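Local coordinates for aryl esterase (PDB 2Q0Q), which hydrolyses aryl esters and catalyses acyl transfer to alcohols in water, working as an octamer of the SGNH hydrolase family, at residues W16-D21 / E26-D31; V32-V37 / V206-Q211; S76-H81 / L119-G124; N94-Y99 / L105-G110. All blocks are in the same frame, centred on the assembly; numbering follows the deposited sequence.

Contact 1: W16-D21 / E26-D31; sequences WVPVED and ERFAPD
The amide N of Val17 donates to the carbonyl O of Glu26 at 3.1 Å, a nearly straight bond (163° at the hydrogen). It fastens together two limbs of the long loop that links helix 11-14 to helix 34-42 in this SGNH hydrolase. The limbs run antiparallel but never grow into a sheet: a single beta bridge pairs Trp16 with Arg27, continued by backbone bonding between Phe28 and Gly15.

Beside this bridge, Val17 and Phe28 illustrate how an aliphatic branch can seat an aromatic ring. The CG2 methyl of Val17 stands over the middle of the Phe28 ring, 3.7 Å from its centroid and 11° from the normal, a CH-pi contact. With CG1 anti to the backbone N (chi1 177°), CG2 is the branch left beside the N and turned to the ring.

Trp16 points its CB away from the other limb, and its indole stacks on His195, a residue of a probable Ser-His-Asp triad, so the bridge ties a surface loop to what is likely the active site. Glu26 OE2 instead leaves the loop for Thr128 OG1 of the second subunit. Pro18 completes the packing on Phe28: the two side chains cross at about a right angle, with Pro18 CD 3.9 Å from Phe28 CZ.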
loop_
_atom_site.group_PDB
_atom_site.type_symbol
_atom_site.label_atom_id
_atom_site.label_comp_id
_atom_site.label_asym_id
_atom_site.label_seq_id
_atom_site.Cartn_x
_atom_site.Cartn_y
_atom_site.Cartn_z
ATOM N N TRP G 16 26.173 -23.784 1.814
ATOM C CA TRP G 16 25.989 -24.094 0.396
ATOM C C TRP G 16 27.271 -24.701 -0.161
ATOM O O TRP G 16 28.330 -24.073 -0.116
ATOM C CB TRP G 16 25.634 -22.806 -0.360
ATOM C CG TRP G 16 25.539 -22.885 -1.844
ATOM C CD1 TRP G 16 26.560 -23.112 -2.743
ATOM C CD2 TRP G 16 24.370 -22.659 -2.621
ATOM N NE1 TRP G 16 26.085 -23.058 -4.027
ATOM C CE2 TRP G 16 24.744 -22.782 -3.986
ATOM C CE3 TRP G 16 23.031 -22.384 -2.301
ATOM C CZ2 TRP G 16 23.836 -22.624 -5.024
ATOM C CZ3 TRP G 16 22.134 -22.240 -3.329
ATOM C CH2 TRP G 16 22.539 -22.360 -4.683
ATOM N N VAL G 17 27.171 -25.905 -0.713
ATOM C CA VAL G 17 28.330 -26.518 -1.385
ATOM C C VAL G 17 28.533 -25.939 -2.775
ATOM O O VAL G 17 27.695 -26.114 -3.652
ATOM C CB VAL G 17 28.186 -28.036 -1.464
ATOM C CG1 VAL G 17 29.343 -28.661 -2.226
ATOM C CG2 VAL G 17 28.105 -28.604 -0.058
ATOM N N PRO G 18 29.687 -25.284 -2.990
ATOM C CA PRO G 18 29.940 -24.702 -4.315
ATOM C C PRO G 18 30.022 -25.777 -5.393
ATOM O O PRO G 18 30.656 -26.803 -5.185
ATOM C CB PRO G 18 31.279 -23.966 -4.149
ATOM C CG PRO G 18 31.867 -24.466 -2.884
ATOM C CD PRO G 18 30.804 -25.073 -2.050
ATOM N N VAL G 19 29.392 -25.539 -6.534
ATOM C CA VAL G 19 29.418 -26.494 -7.634
ATOM C C VAL G 19 29.788 -25.753 -8.906
ATOM O O VAL G 19 29.482 -24.573 -9.021
ATOM C CB VAL G 19 28.047 -27.239 -7.783
ATOM C CG1 VAL G 19 27.846 -28.234 -6.647
ATOM C CG2 VAL G 19 26.851 -26.273 -7.809
ATOM N N GLU G 20 30.475 -26.425 -9.842
ATOM C CA GLU G 20 30.827 -25.819 -11.132
ATOM C C GLU G 20 29.647 -25.307 -11.943
ATOM O O GLU G 20 29.745 -24.254 -12.603
ATOM C CB GLU G 20 31.618 -26.813 -11.997
ATOM C CG GLU G 20 33.028 -26.997 -11.560
ATOM C CD GLU G 20 33.961 -25.899 -12.084
ATOM O OE1 GLU G 20 33.501 -24.971 -12.787
ATOM O OE2 GLU G 20 35.167 -25.980 -11.814
ATOM N N ASP G 21 28.535 -26.041 -11.897
ATOM C CA ASP G 21 27.376 -25.696 -12.711
ATOM C C ASP G 21 26.406 -24.715 -12.025
ATOM O O ASP G 21 25.286 -24.539 -12.477
ATOM C CB ASP G 21 26.686 -26.962 -13.219
ATOM C CG ASP G 21 26.085 -27.808 -12.111
ATOM O OD1 ASP G 21 26.002 -27.357 -10.946
ATOM O OD2 ASP G 21 25.660 -28.936 -12.433
ATOM N N GLU G 26 23.662 -28.968 -2.465
ATOM C CA GLU G 26 23.292 -29.557 -1.189
ATOM C C GLU G 26 24.014 -28.830 -0.064
ATOM O O GLU G 26 24.804 -27.895 -0.307
ATOM C CB GLU G 26 23.583 -31.070 -1.165
ATOM C CG GLU G 26 22.773 -31.890 -2.172
ATOM C CD GLU G 26 23.385 -31.924 -3.590
ATOM O OE1 GLU G 26 24.630 -32.020 -3.730
ATOM O OE2 GLU G 26 22.603 -31.892 -4.573
ATOM N N ARG G 27 23.680 -29.224 1.163
ATOM C CA ARG G 27 24.230 -28.624 2.353
ATOM C C ARG G 27 25.493 -29.348 2.790
ATOM O O ARG G 27 25.548 -30.571 2.796
ATOM C CB ARG G 27 23.206 -28.708 3.473
ATOM C CG ARG G 27 23.405 -27.736 4.565
ATOM C CD ARG G 27 22.177 -27.708 5.465
ATOM N NE ARG G 27 22.340 -26.738 6.541
ATOM C CZ ARG G 27 21.441 -26.480 7.488
ATOM N NH1 ARG G 27 20.263 -27.112 7.530
ATOM N NH2 ARG G 27 21.740 -25.574 8.418
ATOM N N PHE G 28 26.498 -28.587 3.179
ATOM C CA PHE G 28 27.676 -29.159 3.836
ATOM C C PHE G 28 27.212 -29.972 5.053
ATOM O O PHE G 28 26.265 -29.578 5.740
ATOM C CB PHE G 28 28.643 -28.051 4.290
ATOM C CG PHE G 28 29.660 -27.630 3.235
ATOM C CD1 PHE G 28 30.563 -28.545 2.689
ATOM C CD2 PHE G 28 29.724 -26.315 2.805
ATOM C CE1 PHE G 28 31.500 -28.152 1.734
ATOM C CE2 PHE G 28 30.662 -25.911 1.851
ATOM C CZ PHE G 28 31.546 -26.841 1.305
ATOM N N ALA G 29 27.877 -31.089 5.332
ATOM C CA ALA G 29 27.560 -31.922 6.500
ATOM C C ALA G 29 27.558 -31.130 7.813
ATOM O O ALA G 29 28.310 -30.168 7.966
ATOM C CB ALA G 29 28.551 -33.079 6.597
ATOM N N PRO G 30 26.753 -31.557 8.790
ATOM C CA PRO G 30 26.672 -30.799 10.048
ATOM C C PRO G 30 28.019 -30.544 10.751
ATOM O O PRO G 30 28.179 -29.524 11.410
ATOM C CB PRO G 30 25.732 -31.650 10.927
ATOM C CG PRO G 30 25.543 -32.937 10.203
ATOM C CD PRO G 30 25.847 -32.719 8.774
ATOM N N ASP G 31 28.978 -31.451 10.581
ATOM C CA ASP G 31 30.306 -31.329 11.186
ATOM C C ASP G 31 31.295 -30.578 10.296
ATOM O O ASP G 31 32.436 -30.332 10.696
ATOM C CB ASP G 31 30.865 -32.726 11.507
ATOM C CG ASP G 31 30.430 -33.780 10.493
ATOM O OD1 ASP G 31 31.109 -33.935 9.464
ATOM O OD2 ASP G 31 29.394 -34.444 10.731
#

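Contact 2: V32-V37 / V206-Q211; sequences VRWTGV and VALAEQ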
loop_
_atom_site.group_PDB
_atom_site.type_symbol
_atom_site.label_atom_id
_atom_site.label_comp_id
_atom_site.label_asym_id
_atom_site.label_seq_id
_atom_site.Cartn_x
_atom_site.Cartn_y
_atom_site.Cartn_z
ATOM N N VAL G 32 30.859 -30.216 9.089
ATOM C CA VAL G 32 31.735 -29.588 8.112
ATOM C C VAL G 32 31.434 -28.116 7.890
ATOM O O VAL G 32 32.348 -27.306 7.777
ATOM C CB VAL G 32 31.717 -30.360 6.770
ATOM C CG1 VAL G 32 32.542 -29.638 5.714
ATOM C CG2 VAL G 32 32.231 -31.788 6.995
ATOM N N ARG G 33 30.156 -27.753 7.834
ATOM C CA ARG G 33 29.820 -26.345 7.816
ATOM C C ARG G 33 30.358 -25.652 9.083
ATOM O O ARG G 33 30.554 -26.276 10.115
ATOM C CB ARG G 33 28.312 -26.145 7.591
ATOM C CG ARG G 33 27.337 -26.820 8.562
ATOM C CD ARG G 33 25.961 -26.712 7.962
ATOM N NE ARG G 33 24.911 -27.132 8.889
ATOM C CZ ARG G 33 24.247 -28.286 8.853
ATOM N NH1 ARG G 33 24.523 -29.205 7.940
ATOM N NH2 ARG G 33 23.306 -28.515 9.752
ATOM N N TRP G 34 30.655 -24.363 8.974
ATOM C CA TRP G 34 31.359 -23.667 10.055
ATOM C C TRP G 34 30.543 -23.556 11.330
ATOM O O TRP G 34 31.108 -23.513 12.419
ATOM C CB TRP G 34 31.882 -22.286 9.602
ATOM C CG TRP G 34 30.846 -21.226 9.313
ATOM C CD1 TRP G 34 30.404 -20.810 8.088
ATOM C CD2 TRP G 34 30.174 -20.415 10.273
ATOM N NE1 TRP G 34 29.480 -19.808 8.230
ATOM C CE2 TRP G 34 29.304 -19.556 9.562
ATOM C CE3 TRP G 34 30.189 -20.358 11.679
ATOM C CZ2 TRP G 34 28.485 -18.630 10.206
ATOM C CZ3 TRP G 34 29.373 -19.445 12.313
ATOM C CH2 TRP G 34 28.532 -18.593 11.580
ATOM N N THR G 35 29.211 -23.540 11.202
ATOM C CA THR G 35 28.344 -23.537 12.385
ATOM C C THR G 35 28.544 -24.821 13.218
ATOM O O THR G 35 28.474 -24.804 14.453
ATOM C CB THR G 35 26.836 -23.348 12.012
ATOM O OG1 THR G 35 26.429 -24.346 11.064
ATOM C CG2 THR G 35 26.629 -21.994 11.409
ATOM N N GLY G 36 28.780 -25.933 12.526
ATOM C CA GLY G 36 29.072 -27.206 13.182
ATOM C C GLY G 36 30.455 -27.243 13.797
ATOM O O GLY G 36 30.600 -27.696 14.929
ATOM N N VAL G 37 31.458 -26.754 13.056
ATOM C CA VAL G 37 32.828 -26.619 13.563
ATOM C C VAL G 37 32.853 -25.705 14.791
ATOM O O VAL G 37 33.527 -26.014 15.788
ATOM C CB VAL G 37 33.777 -26.067 12.492
ATOM C CG1 VAL G 37 35.129 -25.783 13.113
ATOM C CG2 VAL G 37 33.872 -27.051 11.331
ATOM N N VAL G 206 36.792 -22.160 13.693
ATOM C CA VAL G 206 37.844 -22.124 14.726
ATOM C C VAL G 206 38.175 -20.684 15.215
ATOM O O VAL G 206 38.522 -20.448 16.409
ATOM C CB VAL G 206 39.122 -22.801 14.214
ATOM C CG1 VAL G 206 40.316 -22.391 15.040
ATOM C CG2 VAL G 206 38.948 -24.318 14.205
ATOM N N ALA G 207 38.006 -19.735 14.274
ATOM C CA ALA G 207 38.249 -18.346 14.613
ATOM C C ALA G 207 37.089 -17.801 15.417
ATOM O O ALA G 207 37.303 -17.093 16.393
ATOM C CB ALA G 207 38.410 -17.549 13.367
ATOM N N LEU G 208 35.876 -18.106 14.959
ATOM C CA LEU G 208 34.668 -17.631 15.654
ATOM C C LEU G 208 34.499 -18.275 17.031
ATOM O O LEU G 208 33.901 -17.663 17.937
ATOM C CB LEU G 208 33.408 -17.837 14.792
ATOM C CG LEU G 208 33.240 -16.875 13.599
ATOM C CD1 LEU G 208 32.113 -17.320 12.646
ATOM C CD2 LEU G 208 33.027 -15.416 14.057
ATOM N N ALA G 209 34.945 -19.526 17.179
ATOM C CA ALA G 209 34.909 -20.190 18.489
ATOM C C ALA G 209 35.704 -19.328 19.486
ATOM O O ALA G 209 35.232 -19.051 20.584
ATOM C CB ALA G 209 35.479 -21.586 18.389
ATOM N N GLU G 210 36.891 -18.865 19.098
ATOM C CA GLU G 210 37.645 -17.969 19.965
ATOM C C GLU G 210 36.879 -16.662 20.246
ATOM O O GLU G 210 36.865 -16.155 21.368
ATOM C CB GLU G 210 39.029 -17.697 19.329
ATOM C CG GLU G 210 39.935 -16.808 20.162
ATOM C CD GLU G 210 39.759 -15.305 19.885
ATOM O OE1 GLU G 210 39.293 -14.940 18.769
ATOM O OE2 GLU G 210 39.966 -14.528 20.905
ATOM N N GLN G 211 36.240 -16.122 19.215
ATOM C CA GLN G 211 35.503 -14.884 19.365
ATOM C C GLN G 211 34.359 -15.067 20.368
ATOM O O GLN G 211 34.183 -14.227 21.244
ATOM C CB GLN G 211 34.939 -14.442 18.018
ATOM C CG GLN G 211 36.008 -13.965 17.064
ATOM C CD GLN G 211 36.447 -12.572 17.416
ATOM O OE1 GLN G 211 35.665 -11.623 17.262
ATOM N NE2 GLN G 211 37.659 -12.442 17.957
#
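Leu208 lays its CD1 methyl over one face of the Trp34 indole, while the CG2 methyl of the next residue, Thr35, lies on the opposite face, nearer the rim. The ring is therefore held between two methyl groups, one from each helix. CD1 sits 3.9 Å from the centroid of the six-membered ring, 29° off its normal, and makes its closest approach, 3.5 Å, to CZ3. This is a CH-pi contact displaced from the centre toward the CE3-CZ3 edge, and the two side chains cross obliquely.

CG of Trp34, the first residue after the N-cap, falls between the backbone N and the carbonyl carbon (chi1 68°), which turns the indole toward helix 198-215. One helical turn on, Val37 points its CB toward helix 198-215 and sets CG1 4.0 Å from Val206 N and 4.2 Å from Val206 CG2, a looser touch near the surface.

Helix 34-42, N-capped by Arg33, thus packs against the C-terminal helix of the alpha/beta fold. Phe180 of strand 179-181 also touches Leu208. A weak hydrogen bond from Trp34 N to Asn201 OD1 also joins the helices, but between the two segments cohesion rests mainly on dispersion and apolar burial, and so on close fit.

Contact 3: S76-H81 / L119-G124; sequences SCLATH and LTSAGG
Ser121 and Leu78 meet through carbon: CD1 of Leu78 comes within 3.8 Å of CB of Ser121, whose hydroxyl is occupied in another direction. With OG placed between the backbone N and the carbonyl carbon (chi1 68°), it bonds to Val118 O in the last turn of helix 104-119, leaving the methylene to face the leucine. Leu78, for its part, points its CB toward the loop.

Gly124 supplies the second point of contact. Its CA lies 4.2 Å from CB of Ala79, and the two CA atoms are just 4.5 Å apart, a backbone approach made possible because neither residue carries a bulky side chain. The glycine is brought there by a type II beta turn from Ser121 to Gly124, closed by Gly124 N donating to Ser121 O at 3.2 Å; Gly123 takes the third position with the positive phi usual in such turns.

Ala79 also packs on Leu53 of the second subunit, so helix 70-81 is packed between its own chain and a neighbour. A short turn tucked against Leu78 and Ala79 of helix 70-81, in the connection between helix 104-119 and strand 133-138, is in keeping with the alpha/beta/alpha layering of SGNH hydrolases.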
loop_
_atom_site.group_PDB
_atom_site.type_symbol
_atom_site.label_atom_id
_atom_site.label_comp_id
_atom_site.label_asym_id
_atom_site.label_seq_id
_atom_site.Cartn_x
_atom_site.Cartn_y
_atom_site.Cartn_z
ATOM N N SER G 76 11.367 -11.924 14.710
ATOM C CA SER G 76 10.616 -13.152 15.004
ATOM C C SER G 76 11.534 -14.289 15.435
ATOM O O SER G 76 11.240 -15.042 16.367
ATOM C CB SER G 76 9.812 -13.590 13.791
ATOM O OG SER G 76 8.784 -12.667 13.504
ATOM N N CYS G 77 12.672 -14.387 14.766
ATOM C CA CYS G 77 13.662 -15.423 15.053
ATOM C C CYS G 77 14.249 -15.238 16.471
ATOM O O CYS G 77 14.339 -16.194 17.239
ATOM C CB CYS G 77 14.743 -15.390 13.968
ATOM S SG CYS G 77 15.999 -16.660 14.000
ATOM N N LEU G 78 14.594 -13.999 16.833
ATOM C CA LEU G 78 15.132 -13.703 18.158
ATOM C C LEU G 78 14.163 -14.112 19.264
ATOM O O LEU G 78 14.554 -14.701 20.265
ATOM C CB LEU G 78 15.474 -12.204 18.281
ATOM C CG LEU G 78 16.700 -11.683 17.508
ATOM C CD1 LEU G 78 16.699 -10.150 17.464
ATOM C CD2 LEU G 78 18.002 -12.216 18.098
ATOM N N ALA G 79 12.888 -13.811 19.052
ATOM C CA ALA G 79 11.883 -14.079 20.086
ATOM C C ALA G 79 11.574 -15.586 20.217
ATOM O O ALA G 79 11.160 -16.050 21.276
ATOM C CB ALA G 79 10.615 -13.297 19.801
ATOM N N THR G 80 11.722 -16.296 19.106
ATOM C CA THR G 80 11.595 -17.754 19.015
ATOM C C THR G 80 12.672 -18.466 19.870
ATOM O O THR G 80 12.400 -19.476 20.521
ATOM C CB THR G 80 11.742 -18.195 17.528
ATOM O OG1 THR G 80 10.622 -17.741 16.765
ATOM C CG2 THR G 80 11.922 -19.699 17.370
ATOM N N HIS G 81 13.899 -17.948 19.839
ATOM C CA HIS G 81 15.040 -18.667 20.393
ATOM C C HIS G 81 15.540 -18.158 21.745
ATOM O O HIS G 81 16.492 -18.748 22.304
ATOM C CB HIS G 81 16.203 -18.694 19.382
ATOM C CG HIS G 81 15.887 -19.461 18.138
ATOM N ND1 HIS G 81 15.569 -20.803 18.153
ATOM C CD2 HIS G 81 15.852 -19.079 16.838
ATOM C CE1 HIS G 81 15.334 -21.212 16.917
ATOM N NE2 HIS G 81 15.494 -20.183 16.103
ATOM N N LEU G 119 19.800 -5.532 19.679
ATOM C CA LEU G 119 19.983 -4.708 20.878
ATOM C C LEU G 119 18.670 -4.382 21.585
ATOM O O LEU G 119 18.652 -4.194 22.805
ATOM C CB LEU G 119 20.709 -3.415 20.529
ATOM C CG LEU G 119 22.133 -3.623 20.014
ATOM C CD1 LEU G 119 22.703 -2.268 19.573
ATOM C CD2 LEU G 119 23.069 -4.311 21.043
ATOM N N THR G 120 17.573 -4.353 20.828
ATOM C CA THR G 120 16.257 -3.987 21.347
ATOM C C THR G 120 15.357 -5.201 21.606
ATOM O O THR G 120 14.152 -5.026 21.814
ATOM C CB THR G 120 15.496 -3.043 20.372
ATOM O OG1 THR G 120 15.260 -3.701 19.115
ATOM C CG2 THR G 120 16.284 -1.753 20.151
ATOM N N SER G 121 15.938 -6.401 21.639
ATOM C CA SER G 121 15.155 -7.638 21.644
ATOM C C SER G 121 14.814 -8.171 23.046
ATOM O O SER G 121 14.203 -9.258 23.166
ATOM C CB SER G 121 15.910 -8.725 20.870
ATOM O OG SER G 121 17.090 -9.124 21.544
ATOM N N ALA G 122 15.223 -7.446 24.094
ATOM C CA ALA G 122 15.024 -7.920 25.460
ATOM C C ALA G 122 13.568 -8.276 25.713
ATOM O O ALA G 122 12.669 -7.536 25.317
ATOM C CB ALA G 122 15.470 -6.891 26.457
ATOM N N GLY G 123 13.366 -9.406 26.400
ATOM C CA GLY G 123 12.051 -9.868 26.814
ATOM C C GLY G 123 11.269 -10.643 25.775
ATOM O O GLY G 123 10.327 -11.301 26.126
ATOM N N GLY G 124 11.633 -10.541 24.494
ATOM C CA GLY G 124 10.892 -11.193 23.416
ATOM C C GLY G 124 9.411 -11.005 23.613
ATOM O O GLY G 124 8.942 -9.891 23.854
#

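Contact 4: N94-Y99 / L105-G110; sequences NDTKAY and LDIALG. With SO4 (sulfate ion), chain U.
Asp95 and Ile107 bring their CA atoms to 6.3 Å where the 3-10 turn 94-96 passes the flank of helix 104-119. The turn lies in the Gly-x-Asn-Asp sequence of an SGNH hydrolase, in the loop after strand 86-90, and it closes with Lys97 N donating to Asn94 O at 3.0 Å.

Ile107 carries the packing. Its CG1 presses on CB of Asp95 at 3.4 Å, while CD1, the end of the extended branch (chi2 179°), reaches on to CG2 of Thr96 at 3.6 Å. The side chains of Asp95 and Ile107 pass alongside one another, pointing opposite ways; the acid offers its methylene to the isoleucine and its carboxylate goes on to other partners. There OD2 is gripped by a salt bridge to Arg102 and a hydrogen bond from Thr58; two partners thus hold one oxygen, which would help to fix where the carboxylate lies. Thr96 is similarly divided, its methyl on Ile107 and its hydroxyl bonded to Thr93 O.

On the other side of the turn, Asn94 and Lys97 look toward a sulfate, probably from the crystallisation liquor, which is also hydrogen-bonded to Ser11, His195 and Ala55 N. That setting is consistent with Asn94 being an oxyanion-hole donor, as in other SGNH enzymes. Its ND2 has two acceptors, Arg56 O and sulfate O2, the latter at 2.9 Å and 145°. Extended beyond CG, the Lys97 chain brings NZ to hydrogen-bond sulfate O3 at 3.1 Å.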
loop_
_atom_site.group_PDB
_atom_site.type_symbol
_atom_site.label_atom_id
_atom_site.label_comp_id
_atom_site.label_asym_id
_atom_site.label_seq_id
_atom_site.Cartn_x
_atom_site.Cartn_y
_atom_site.Cartn_z
ATOM N N ASN G 94 24.915 -10.886 -0.442
ATOM C CA ASN G 94 23.824 -10.860 -1.415
ATOM C C ASN G 94 23.355 -9.462 -1.777
ATOM O O ASN G 94 22.933 -9.216 -2.908
ATOM C CB ASN G 94 22.704 -11.806 -0.988
ATOM C CG ASN G 94 23.175 -13.260 -1.002
ATOM O OD1 ASN G 94 23.954 -13.650 -1.883
ATOM N ND2 ASN G 94 22.798 -14.028 0.007
ATOM N N ASP G 95 23.471 -8.539 -0.841
ATOM C CA ASP G 95 23.206 -7.129 -1.113
ATOM C C ASP G 95 24.073 -6.569 -2.242
ATOM O O ASP G 95 23.708 -5.561 -2.837
ATOM C CB ASP G 95 23.472 -6.280 0.123
ATOM C CG ASP G 95 22.579 -6.625 1.306
ATOM O OD1 ASP G 95 22.553 -7.798 1.748
ATOM O OD2 ASP G 95 21.950 -5.693 1.820
ATOM N N THR G 96 25.233 -7.195 -2.504
ATOM C CA THR G 96 26.133 -6.720 -3.564
ATOM C C THR G 96 25.762 -7.235 -4.942
ATOM O O THR G 96 26.466 -6.922 -5.900
ATOM C CB THR G 96 27.628 -7.068 -3.335
ATOM O OG1 THR G 96 27.848 -8.462 -3.611
ATOM C CG2 THR G 96 28.091 -6.680 -1.919
ATOM N N LYS G 97 24.684 -8.019 -5.065
ATOM C CA LYS G 97 24.196 -8.391 -6.383
ATOM C C LYS G 97 23.820 -7.134 -7.162
ATOM O O LYS G 97 23.300 -6.173 -6.595
ATOM C CB LYS G 97 23.032 -9.360 -6.293
ATOM C CG LYS G 97 23.433 -10.749 -5.769
ATOM C CD LYS G 97 22.213 -11.598 -5.494
ATOM C CE LYS G 97 22.628 -12.963 -5.052
ATOM N NZ LYS G 97 21.491 -13.835 -4.634
ATOM N N ALA G 98 24.091 -7.163 -8.467
ATOM C CA ALA G 98 23.985 -5.963 -9.329
ATOM C C ALA G 98 22.602 -5.343 -9.322
ATOM O O ALA G 98 22.472 -4.113 -9.366
ATOM C CB ALA G 98 24.409 -6.286 -10.780
ATOM N N TYR G 99 21.579 -6.197 -9.279
ATOM C CA TYR G 99 20.202 -5.722 -9.366
ATOM C C TYR G 99 19.715 -4.966 -8.135
ATOM O O TYR G 99 18.713 -4.250 -8.218
ATOM C CB TYR G 99 19.234 -6.849 -9.738
ATOM C CG TYR G 99 19.190 -8.077 -8.845
ATOM C CD1 TYR G 99 18.319 -8.155 -7.769
ATOM C CD2 TYR G 99 19.987 -9.190 -9.117
ATOM C CE1 TYR G 99 18.246 -9.321 -6.971
ATOM C CE2 TYR G 99 19.923 -10.341 -8.331
ATOM C CZ TYR G 99 19.059 -10.399 -7.258
ATOM O OH TYR G 99 19.015 -11.549 -6.500
ATOM N N LEU G 105 27.795 1.465 1.809
ATOM C CA LEU G 105 27.060 2.228 2.824
ATOM C C LEU G 105 25.615 1.727 2.966
ATOM O O LEU G 105 25.121 1.534 4.090
ATOM C CB LEU G 105 27.008 3.711 2.498
ATOM C CG LEU G 105 26.040 4.504 3.387
ATOM C CD1 LEU G 105 26.441 4.413 4.860
ATOM C CD2 LEU G 105 25.962 5.948 2.919
ATOM N N ASP G 106 24.940 1.513 1.840
ATOM C CA ASP G 106 23.551 0.992 1.889
ATOM C C ASP G 106 23.495 -0.342 2.631
ATOM O O ASP G 106 22.584 -0.604 3.427
ATOM C CB ASP G 106 22.974 0.750 0.501
ATOM C CG ASP G 106 22.799 2.013 -0.305
ATOM O OD1 ASP G 106 22.542 3.089 0.283
ATOM O OD2 ASP G 106 22.903 1.896 -1.554
ATOM N N ILE G 107 24.498 -1.177 2.372
ATOM C CA ILE G 107 24.567 -2.499 2.990
ATOM C C ILE G 107 24.854 -2.355 4.482
ATOM O O ILE G 107 24.280 -3.033 5.288
ATOM C CB ILE G 107 25.657 -3.364 2.281
ATOM C CG1 ILE G 107 25.307 -3.470 0.797
ATOM C CG2 ILE G 107 25.782 -4.740 2.925
ATOM C CD1 ILE G 107 26.288 -4.242 -0.002
ATOM N N ALA G 108 25.783 -1.474 4.840
ATOM C CA ALA G 108 26.065 -1.243 6.251
ATOM C C ALA G 108 24.810 -0.771 7.006
ATOM O O ALA G 108 24.560 -1.165 8.142
ATOM C CB ALA G 108 27.223 -0.234 6.410
ATOM N N LEU G 109 24.027 0.075 6.352
ATOM C CA LEU G 109 22.784 0.545 6.946
ATOM C C LEU G 109 21.783 -0.605 7.166
ATOM O O LEU G 109 21.124 -0.657 8.208
ATOM C CB LEU G 109 22.189 1.673 6.108
ATOM C CG LEU G 109 22.931 3.009 6.232
ATOM C CD1 LEU G 109 22.639 3.883 5.025
ATOM C CD2 LEU G 109 22.561 3.734 7.515
ATOM N N GLY G 110 21.708 -1.540 6.220
ATOM C CA GLY G 110 20.891 -2.738 6.400
ATOM C C GLY G 110 21.389 -3.563 7.575
ATOM O O GLY G 110 20.608 -4.019 8.393
HETATM S S SO4 U . 23.595 -16.828 -2.348
HETATM O O1 SO4 U . 24.759 -15.988 -2.817
HETATM O O2 SO4 U . 23.448 -16.675 -0.881
HETATM O O3 SO4 U . 22.447 -16.464 -3.201
HETATM O O4 SO4 U . 23.933 -18.236 -2.583
#

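Overall arrangement
Contacts 1 and 2 adjoin, their centres 16 Å apart: the loop of contact 1 continues into helix 34-42, and Phe28 O is probably hydrogen-bonded to Arg33 NH1. The other pairs do not touch, with centres 23 to 30 Å apart. Along the chain, contact 1 closes first; contact 2 then spans most of what follows by joining helix 34-42 to the C-terminal helix 198-215, enclosing contact 3, which in turn encloses contact 4. Helix 104-119 connects contacts 4 (residues 105-110, near its start) and 3 (at and after its end). Contacts 2 and 4 lie on opposite sides of the chain's centre. Contacts 1 and 4 flank the probable catalytic site, while contacts 1 and 3 both meet the second subunit.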